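Local atomic coordinates of (S)-ureidoglycine--glyoxylate transaminase (PDB entry 3ISL), a protein that catalyses the PLP-dependent transfer of an amino group from (S)-ureidoglycine to glyoxylate, giving oxalurate and glycine in purine catabolism. Residues 65-69 and 266-270; 73-78 and 248-252; 202-208 and 272-276. All blocks are in the same frame, centred on the assembly; numbering follows the deposited sequence.

The three contacts cluster around strands 63-68 and 206-211, neighbours in the central sheet. Contact 1 joins the first to the loop 266-270, contact 3 joins the second to the helix after this loop, and their centres are about 9 Å apart. A probable hydrogen bond from Ile67 N to Ala207 O (2.9 Å) couples them. Contact 2, centred about 11 Å from contact 1, packs the helix after strand 63-68 against residues 248-252; Tyr248 OH probably hydrogen-bonds Asp68 O (2.6 Å). Gly74 CA and Ala207 CB (3.7 Å) link contacts 2 and 3. Thr267 hydrogen-bonds a PLP phosphate shared with the second subunit; Ala73 and Ser204 side chains lie about 7 and 5 Å from a bound PLP.

Contact 1 of 3, residues 65-69 and 266-270; sequences YPIDG and HTEAT. With PLP (pyridoxal-5'-phosphate), chain D.
Asp68, on strand 63-68, outermost in the sheet of this chain, meets Glu268 and Ala269 in a loop that completes a cofactor phosphate site across the dimer interface. The carboxylates cross with their planes 51° apart, Asp68 OD2 2.5 Å from Glu268 OE1, so close that one of the two acids probably holds a proton and donates it. Glu268 gets there by a bend: its CG stands anti to the backbone N (chi1 -167°), and the turn at chi2 (55°) swings the carboxylate back to Asp68. Asp68 OD1 also takes a weak hydrogen bond from Ala269 N (3.1 Å), the N-cap residue of helix 270-286. In this fold type I enzyme the dimer partners share their cofactor sites, and Thr267 grips PLP O3P twice, with its N (2.8 Å) and its OG1 (2.6 Å). Thr70, Ser71, Arg72, Thr147 and Gln197 of the second subunit bind the same PLP. A water donates to Pro66 O (2.7 Å) and to Glu268 OE2 (3.1 Å), bridging strand and loop. With an alanine here in place of Glu268, Asp68 OD2 would probably lose its close oxygen partner and the water one of its acceptors. Tyr257 OH holds the backbone at Glu268 N.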
loop_
_atom_site.group_PDB
_atom_site.type_symbol
_atom_site.label_atom_id
_atom_site.label_comp_id
_atom_site.label_asym_id
_atom_site.label_seq_id
_atom_site.Cartn_x
_atom_site.Cartn_y
_atom_site.Cartn_z
ATOM N N TYR A 65 -0.615 13.732 -5.820
ATOM C CA TYR A 65 0.303 12.587 -5.904
ATOM C C TYR A 65 -0.273 11.510 -5.067
ATOM O O TYR A 65 -1.043 11.798 -4.166
ATOM C CB TYR A 65 1.746 12.965 -5.473
ATOM C CG TYR A 65 1.912 13.500 -4.034
ATOM C CD1 TYR A 65 1.948 14.879 -3.772
ATOM C CD2 TYR A 65 2.039 12.631 -2.964
ATOM C CE1 TYR A 65 2.128 15.379 -2.444
ATOM C CE2 TYR A 65 2.198 13.109 -1.646
ATOM C CZ TYR A 65 2.229 14.469 -1.410
ATOM O OH TYR A 65 2.395 14.884 -0.117
ATOM N N PRO A 66 0.029 10.241 -5.377
ATOM C CA PRO A 66 -0.576 9.186 -4.563
ATOM C C PRO A 66 0.258 8.837 -3.304
ATOM O O PRO A 66 1.438 9.029 -3.277
ATOM C CB PRO A 66 -0.568 7.963 -5.499
ATOM C CG PRO A 66 0.510 8.214 -6.421
ATOM C CD PRO A 66 0.731 9.707 -6.550
ATOM N N ILE A 67 -0.376 8.305 -2.287
ATOM C CA ILE A 67 0.406 7.705 -1.223
ATOM C C ILE A 67 0.128 6.186 -1.286
ATOM O O ILE A 67 -0.912 5.728 -1.823
ATOM C CB ILE A 67 0.118 8.323 0.230
ATOM C CG1 ILE A 67 -1.242 7.930 0.717
ATOM C CG2 ILE A 67 0.281 9.854 0.369
ATOM C CD1 ILE A 67 -1.114 6.841 1.832
ATOM N N ASP A 68 1.028 5.401 -0.707
ATOM C CA ASP A 68 1.006 3.973 -0.958
ATOM C C ASP A 68 0.257 3.456 0.242
ATOM O O ASP A 68 0.747 3.514 1.362
ATOM C CB ASP A 68 2.451 3.444 -1.039
ATOM C CG ASP A 68 3.176 3.878 -2.307
ATOM O OD1 ASP A 68 4.381 3.553 -2.461
ATOM O OD2 ASP A 68 2.533 4.593 -3.129
ATOM N N GLY A 69 -0.966 3.010 0.063
ATOM C CA GLY A 69 -1.741 2.599 1.222
ATOM C C GLY A 69 -3.103 2.563 0.637
ATOM O O GLY A 69 -3.322 3.145 -0.446
ATOM N N HIS A 266 10.480 6.193 0.940
ATOM C CA HIS A 266 9.893 4.837 0.828
ATOM C C HIS A 266 10.071 4.415 -0.654
ATOM O O HIS A 266 10.154 5.287 -1.552
ATOM C CB HIS A 266 8.370 4.842 1.146
ATOM C CG HIS A 266 7.559 5.657 0.163
ATOM N ND1 HIS A 266 6.710 5.086 -0.770
ATOM C CD2 HIS A 266 7.542 6.992 -0.085
ATOM C CE1 HIS A 266 6.192 6.040 -1.528
ATOM N NE2 HIS A 266 6.691 7.205 -1.141
ATOM N N THR A 267 10.101 3.101 -0.897
ATOM C CA THR A 267 10.089 2.530 -2.251
ATOM C C THR A 267 8.678 2.657 -2.776
ATOM O O THR A 267 7.768 1.896 -2.370
ATOM C CB THR A 267 10.593 1.019 -2.256
ATOM O OG1 THR A 267 11.931 0.980 -1.721
ATOM C CG2 THR A 267 10.545 0.343 -3.684
ATOM N N GLU A 268 8.490 3.635 -3.645
ATOM C CA GLU A 268 7.211 3.721 -4.339
ATOM C C GLU A 268 6.771 2.316 -4.895
ATOM O O GLU A 268 7.643 1.478 -5.229
ATOM C CB GLU A 268 7.284 4.785 -5.458
ATOM C CG GLU A 268 5.889 5.170 -6.030
ATOM C CD GLU A 268 4.915 5.631 -4.943
ATOM O OE1 GLU A 268 3.638 5.610 -5.166
ATOM O OE2 GLU A 268 5.426 6.009 -3.862
ATOM N N ALA A 269 5.466 2.054 -4.929
ATOM C CA ALA A 269 4.958 0.796 -5.390
ATOM C C ALA A 269 4.878 0.859 -6.914
ATOM O O ALA A 269 3.937 1.503 -7.473
ATOM C CB ALA A 269 3.599 0.535 -4.829
ATOM N N THR A 270 5.828 0.201 -7.555
ATOM C CA THR A 270 6.036 0.296 -9.004
ATOM C C THR A 270 4.871 -0.065 -9.853
ATOM O O THR A 270 4.400 0.770 -10.628
ATOM C CB THR A 270 7.209 -0.533 -9.488
ATOM O OG1 THR A 270 8.301 -0.357 -8.572
ATOM C CG2 THR A 270 7.589 -0.089 -11.056
HETATM N N1 PLP D . 14.818 -2.241 6.084
HETATM C C2 PLP D . 15.833 -2.623 5.166
HETATM C C2A PLP D . 16.989 -3.313 5.577
HETATM C C3 PLP D . 15.694 -2.255 3.831
HETATM O O3 PLP D . 16.654 -2.575 2.890
HETATM C C4 PLP D . 14.568 -1.563 3.377
HETATM C C4A PLP D . 14.642 -1.301 1.823
HETATM C C5 PLP D . 13.543 -1.205 4.309
HETATM C C6 PLP D . 13.673 -1.545 5.668
HETATM C C5A PLP D . 12.226 -0.453 4.022
HETATM O O4P PLP D . 11.918 -0.526 2.661
HETATM P P PLP D . 10.555 0.195 1.928
HETATM O O1P PLP D . 9.622 0.881 2.919
HETATM O O2P PLP D . 9.756 -0.967 1.121
HETATM O O3P PLP D . 11.182 1.155 0.769
HETATM O O HOH W 1 3.819 8.084 -2.299
#

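Contact 2 of 3, residues 73-78 and 248-252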
loop_
_atom_site.group_PDB
_atom_site.type_symbol
_atom_site.label_atom_id
_atom_site.label_comp_id
_atom_site.label_asym_id
_atom_site.label_seq_id
_atom_site.Cartn_x
_atom_site.Cartn_y
_atom_site.Cartn_z
ATOM N N ALA A 73 -5.485 5.051 4.454
ATOM C CA ALA A 73 -4.116 5.448 4.795
ATOM C C ALA A 73 -3.874 6.839 4.188
ATOM O O ALA A 73 -3.141 7.631 4.767
ATOM C CB ALA A 73 -3.118 4.450 4.231
ATOM N N GLY A 74 -4.437 7.096 3.000
ATOM C CA GLY A 74 -4.363 8.417 2.416
ATOM C C GLY A 74 -5.037 9.439 3.311
ATOM O O GLY A 74 -4.515 10.517 3.549
ATOM N N ILE A 75 -6.239 9.103 3.773
ATOM C CA ILE A 75 -6.976 9.977 4.662
ATOM C C ILE A 75 -6.203 10.231 5.969
ATOM O O ILE A 75 -6.093 11.368 6.422
ATOM C CB ILE A 75 -8.335 9.378 4.992
ATOM C CG1 ILE A 75 -9.201 9.259 3.702
ATOM C CG2 ILE A 75 -8.984 10.212 6.154
ATOM C CD1 ILE A 75 -10.593 8.544 3.948
ATOM N N GLU A 76 -5.671 9.156 6.564
ATOM C CA GLU A 76 -4.876 9.247 7.757
ATOM C C GLU A 76 -3.612 10.119 7.583
ATOM O O GLU A 76 -3.315 10.981 8.460
ATOM C CB GLU A 76 -4.554 7.835 8.320
ATOM C CG GLU A 76 -3.750 7.888 9.664
ATOM C CD GLU A 76 -3.789 6.581 10.433
ATOM O OE1 GLU A 76 -2.987 6.414 11.365
ATOM O OE2 GLU A 76 -4.639 5.719 10.132
ATOM N N ALA A 77 -2.902 9.952 6.463
ATOM C CA ALA A 77 -1.681 10.746 6.230
ATOM C C ALA A 77 -2.033 12.245 6.171
ATOM O O ALA A 77 -1.348 13.064 6.786
ATOM C CB ALA A 77 -0.937 10.304 4.972
ATOM N N VAL A 78 -3.106 12.608 5.451
ATOM C CA VAL A 78 -3.504 14.005 5.428
ATOM C C VAL A 78 -3.849 14.432 6.869
ATOM O O VAL A 78 -3.271 15.396 7.370
ATOM C CB VAL A 78 -4.644 14.302 4.449
ATOM C CG1 VAL A 78 -5.124 15.771 4.621
ATOM C CG2 VAL A 78 -4.206 14.056 2.969
ATOM N N TYR A 248 5.668 7.102 8.047
ATOM C CA TYR A 248 5.212 6.651 6.720
ATOM C C TYR A 248 4.161 7.615 6.125
ATOM O O TYR A 248 4.207 7.919 4.920
ATOM C CB TYR A 248 4.665 5.219 6.800
ATOM C CG TYR A 248 4.286 4.569 5.484
ATOM C CD1 TYR A 248 5.264 3.945 4.679
ATOM C CD2 TYR A 248 2.941 4.577 5.042
ATOM C CE1 TYR A 248 4.917 3.312 3.500
ATOM C CE2 TYR A 248 2.556 3.952 3.859
ATOM C CZ TYR A 248 3.544 3.316 3.073
ATOM O OH TYR A 248 3.172 2.677 1.875
ATOM N N PHE A 249 3.271 8.144 6.969
ATOM C CA PHE A 249 2.263 9.152 6.535
ATOM C C PHE A 249 2.715 10.630 6.650
ATOM O O PHE A 249 1.880 11.541 6.650
ATOM C CB PHE A 249 0.920 8.904 7.271
ATOM C CG PHE A 249 0.317 7.522 7.026
ATOM C CD1 PHE A 249 0.341 6.934 5.744
ATOM C CD2 PHE A 249 -0.259 6.814 8.077
ATOM C CE1 PHE A 249 -0.200 5.655 5.516
ATOM C CE2 PHE A 249 -0.813 5.531 7.868
ATOM C CZ PHE A 249 -0.761 4.948 6.588
ATOM N N ASP A 250 4.039 10.867 6.757
ATOM C CA ASP A 250 4.592 12.234 6.901
ATOM C C ASP A 250 4.608 12.976 5.523
ATOM O O ASP A 250 5.569 12.826 4.737
ATOM C CB ASP A 250 5.998 12.186 7.554
ATOM C CG ASP A 250 6.569 13.609 7.904
ATOM O OD1 ASP A 250 7.581 13.670 8.680
ATOM O OD2 ASP A 250 5.993 14.646 7.424
ATOM N N LEU A 251 3.548 13.737 5.220
ATOM C CA LEU A 251 3.424 14.405 3.891
ATOM C C LEU A 251 4.579 15.365 3.581
ATOM O O LEU A 251 4.851 15.669 2.431
ATOM C CB LEU A 251 2.063 15.141 3.736
ATOM C CG LEU A 251 0.809 14.278 3.853
ATOM C CD1 LEU A 251 -0.420 15.084 3.512
ATOM C CD2 LEU A 251 0.846 12.989 2.990
ATOM N N SER A 252 5.217 15.868 4.641
ATOM C CA SER A 252 6.385 16.763 4.555
ATOM C C SER A 252 7.615 16.064 3.966
ATOM O O SER A 252 8.429 16.707 3.296
ATOM C CB SER A 252 6.785 17.269 5.939
ATOM O OG SER A 252 7.751 18.254 5.774
#
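Phe249 and Leu251 form a buried apolar contact with Ala73, Ala77 and Val78, seating the lead-in to helix 251-257 against one side of helix 71-82. The backbones come close, with the CA atoms of Ala77 and Phe249 4.3 Å apart, as the small alanine side chain permits. Ala77 CB touches Phe249 CB at 3.3 Å, while Ala73 CB meets the far end of the ring at CZ (3.4 Å). With CG anti to its carbonyl carbon (chi1 -59°), the Phe249 ring runs back along the helix, and Ala73 O sits 3.6 Å above one face, offset toward the rim; this oxygen also accepts the helical bond from Ala77 N. Helix 71-82 follows the first strand of the seven-stranded fold type I sheet, and Thr70, Ser71 and Arg72 at its start line the PLP pocket. Two residues after Phe249, the Leu251 methyls divide: CD2 lies against Ala77 CB (3.8 Å), CD1 against Val78, 3.8 Å from its CA. Asp250 occupies the N-cap of helix 251-257, its OD2 taking a weak hydrogen bond from Ser252 N. Glu76 brings CG to Phe249 CD2 (4.0 Å) and sends its carboxylate to Ser246 and Tyr248 N of the second subunit.

Contact 3 of 3, residues 202-208 and 272-276; sequences VPSGMAP and MLYAL
The side chains of Met206 and Met272 run alongside each other, pointing opposite ways, where strand 206-211 of the fold type I sheet passes helix 270-286. This strand is the only one running against the other six; its axis and that of the helix pass 10.2 Å apart at a crossing angle of -46°, measured on the short segments, a spacing taken up by side chains. No hydrogen bond joins the two segments, and methionine, leucine, valine, alanine and proline carry the contact. Among the thioether contacts, Met206 SD sits 4.0 Å from Met272 CB and 4.1 Å from Leu276 CD2, and its methyl lies near Leu273. The Met206 chain is extended beyond CG, which lets it span from strand to helix. Met272 does the reverse: bends at chi2 (-56°) and chi3 (-54°) curl its thioether back over Pro203, with SD 4.0 Å from Pro203 CB. Hydrogen bonds lead out of the contact: Thr196 OG1 bonds to Pro203 O and Met206 O, and Ser204 OG is hydrogen-bonded to Glu268 O of the second subunit. Residues 202-208 come shortly after Lys198, the cofactor-attachment lysine, not joined to PLP in this structure, whose side chain lies about 8 Å from that of Ser204. Aliphatic branches close the other part of the interface. Val202, with CG1 anti to the backbone N, lays that methyl against Ala275 CB (4.1 Å), and CG2 approaches Ala275 O. Pro203 CD meets the same alanine methyl at 4.1 Å, and Pro208 CG touches Leu276 CD1 at 4.3 Å.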
loop_
_atom_site.group_PDB
_atom_site.type_symbol
_atom_site.label_atom_id
_atom_site.label_comp_id
_atom_site.label_asym_id
_atom_site.label_seq_id
_atom_site.Cartn_x
_atom_site.Cartn_y
_atom_site.Cartn_z
ATOM N N VAL A 202 -9.118 1.092 -10.547
ATOM C CA VAL A 202 -7.715 0.701 -10.379
ATOM C C VAL A 202 -7.557 -0.212 -9.183
ATOM O O VAL A 202 -8.200 0.013 -8.208
ATOM C CB VAL A 202 -6.832 1.976 -10.328
ATOM C CG1 VAL A 202 -5.401 1.709 -9.833
ATOM C CG2 VAL A 202 -6.874 2.625 -11.707
ATOM N N PRO A 203 -6.713 -1.279 -9.267
ATOM C CA PRO A 203 -6.613 -2.170 -8.078
ATOM C C PRO A 203 -6.443 -1.366 -6.797
ATOM O O PRO A 203 -5.692 -0.375 -6.800
ATOM C CB PRO A 203 -5.352 -2.996 -8.358
ATOM C CG PRO A 203 -5.408 -3.106 -9.835
ATOM C CD PRO A 203 -5.834 -1.717 -10.341
ATOM N N SER A 204 -7.119 -1.807 -5.719
ATOM C CA SER A 204 -7.111 -1.076 -4.439
ATOM C C SER A 204 -5.702 -1.140 -3.927
ATOM O O SER A 204 -4.952 -2.022 -4.350
ATOM C CB SER A 204 -8.059 -1.730 -3.459
ATOM O OG SER A 204 -8.064 -3.095 -3.835
ATOM N N GLY A 205 -5.371 -0.250 -3.007
ATOM C CA GLY A 205 -4.002 -0.160 -2.514
ATOM C C GLY A 205 -3.192 1.059 -2.929
ATOM O O GLY A 205 -1.958 1.085 -2.770
ATOM N N MET A 206 -3.877 2.116 -3.406
ATOM C CA MET A 206 -3.210 3.427 -3.430
ATOM C C MET A 206 -4.240 4.481 -3.224
ATOM O O MET A 206 -5.438 4.204 -3.450
ATOM C CB MET A 206 -2.396 3.662 -4.712
ATOM C CG MET A 206 -0.832 3.623 -4.555
ATOM S SD MET A 206 -0.380 4.064 -6.220
ATOM C CE MET A 206 1.366 4.459 -6.220
ATOM N N ALA A 207 -3.787 5.653 -2.736
ATOM C CA ALA A 207 -4.673 6.719 -2.367
ATOM C C ALA A 207 -4.149 8.060 -2.945
ATOM O O ALA A 207 -3.240 8.655 -2.406
ATOM C CB ALA A 207 -4.791 6.790 -0.851
ATOM N N PRO A 208 -4.699 8.506 -4.064
ATOM C CA PRO A 208 -4.362 9.826 -4.657
ATOM C C PRO A 208 -4.848 10.956 -3.747
ATOM O O PRO A 208 -6.008 10.942 -3.300
ATOM C CB PRO A 208 -5.183 9.885 -5.964
ATOM C CG PRO A 208 -5.701 8.527 -6.196
ATOM C CD PRO A 208 -5.685 7.765 -4.857
ATOM N N MET A 272 1.730 -0.633 -8.906
ATOM C CA MET A 272 0.490 0.084 -8.553
ATOM C C MET A 272 0.471 1.479 -9.187
ATOM O O MET A 272 -0.573 1.989 -9.512
ATOM C CB MET A 272 0.278 0.197 -7.025
ATOM C CG MET A 272 -0.231 -1.135 -6.408
ATOM S SD MET A 272 -1.766 -1.767 -7.185
ATOM C CE MET A 272 -2.916 -0.365 -7.068
ATOM N N LEU A 273 1.647 2.064 -9.338
ATOM C CA LEU A 273 1.810 3.332 -10.065
ATOM C C LEU A 273 1.549 3.206 -11.565
ATOM O O LEU A 273 0.876 4.071 -12.127
ATOM C CB LEU A 273 3.237 3.922 -9.842
ATOM C CG LEU A 273 3.359 5.344 -10.460
ATOM C CD1 LEU A 273 2.405 6.287 -9.804
ATOM C CD2 LEU A 273 4.760 5.938 -10.447
ATOM N N TYR A 274 2.044 2.123 -12.205
ATOM C CA TYR A 274 1.692 1.821 -13.580
ATOM C C TYR A 274 0.169 1.845 -13.715
ATOM O O TYR A 274 -0.391 2.473 -14.666
ATOM C CB TYR A 274 2.193 0.407 -14.035
ATOM C CG TYR A 274 3.702 0.225 -14.245
ATOM C CD1 TYR A 274 4.572 1.322 -14.317
ATOM C CD2 TYR A 274 4.239 -1.067 -14.419
ATOM C CE1 TYR A 274 5.955 1.128 -14.550
ATOM C CE2 TYR A 274 5.569 -1.273 -14.619
ATOM C CZ TYR A 274 6.445 -0.174 -14.698
ATOM O OH TYR A 274 7.831 -0.414 -14.887
ATOM N N ALA A 275 -0.470 1.114 -12.794
ATOM C CA ALA A 275 -1.908 0.910 -12.827
ATOM C C ALA A 275 -2.658 2.230 -12.614
ATOM O O ALA A 275 -3.558 2.525 -13.342
ATOM C CB ALA A 275 -2.348 -0.190 -11.847
ATOM N N LEU A 276 -2.224 3.051 -11.681
ATOM C CA LEU A 276 -2.840 4.354 -11.461
ATOM C C LEU A 276 -2.695 5.278 -12.686
ATOM O O LEU A 276 -3.674 5.893 -13.163
ATOM C CB LEU A 276 -2.186 5.032 -10.209
ATOM C CG LEU A 276 -2.759 6.378 -9.860
ATOM C CD1 LEU A 276 -4.352 6.322 -9.577
ATOM C CD2 LEU A 276 -2.033 6.949 -8.677
#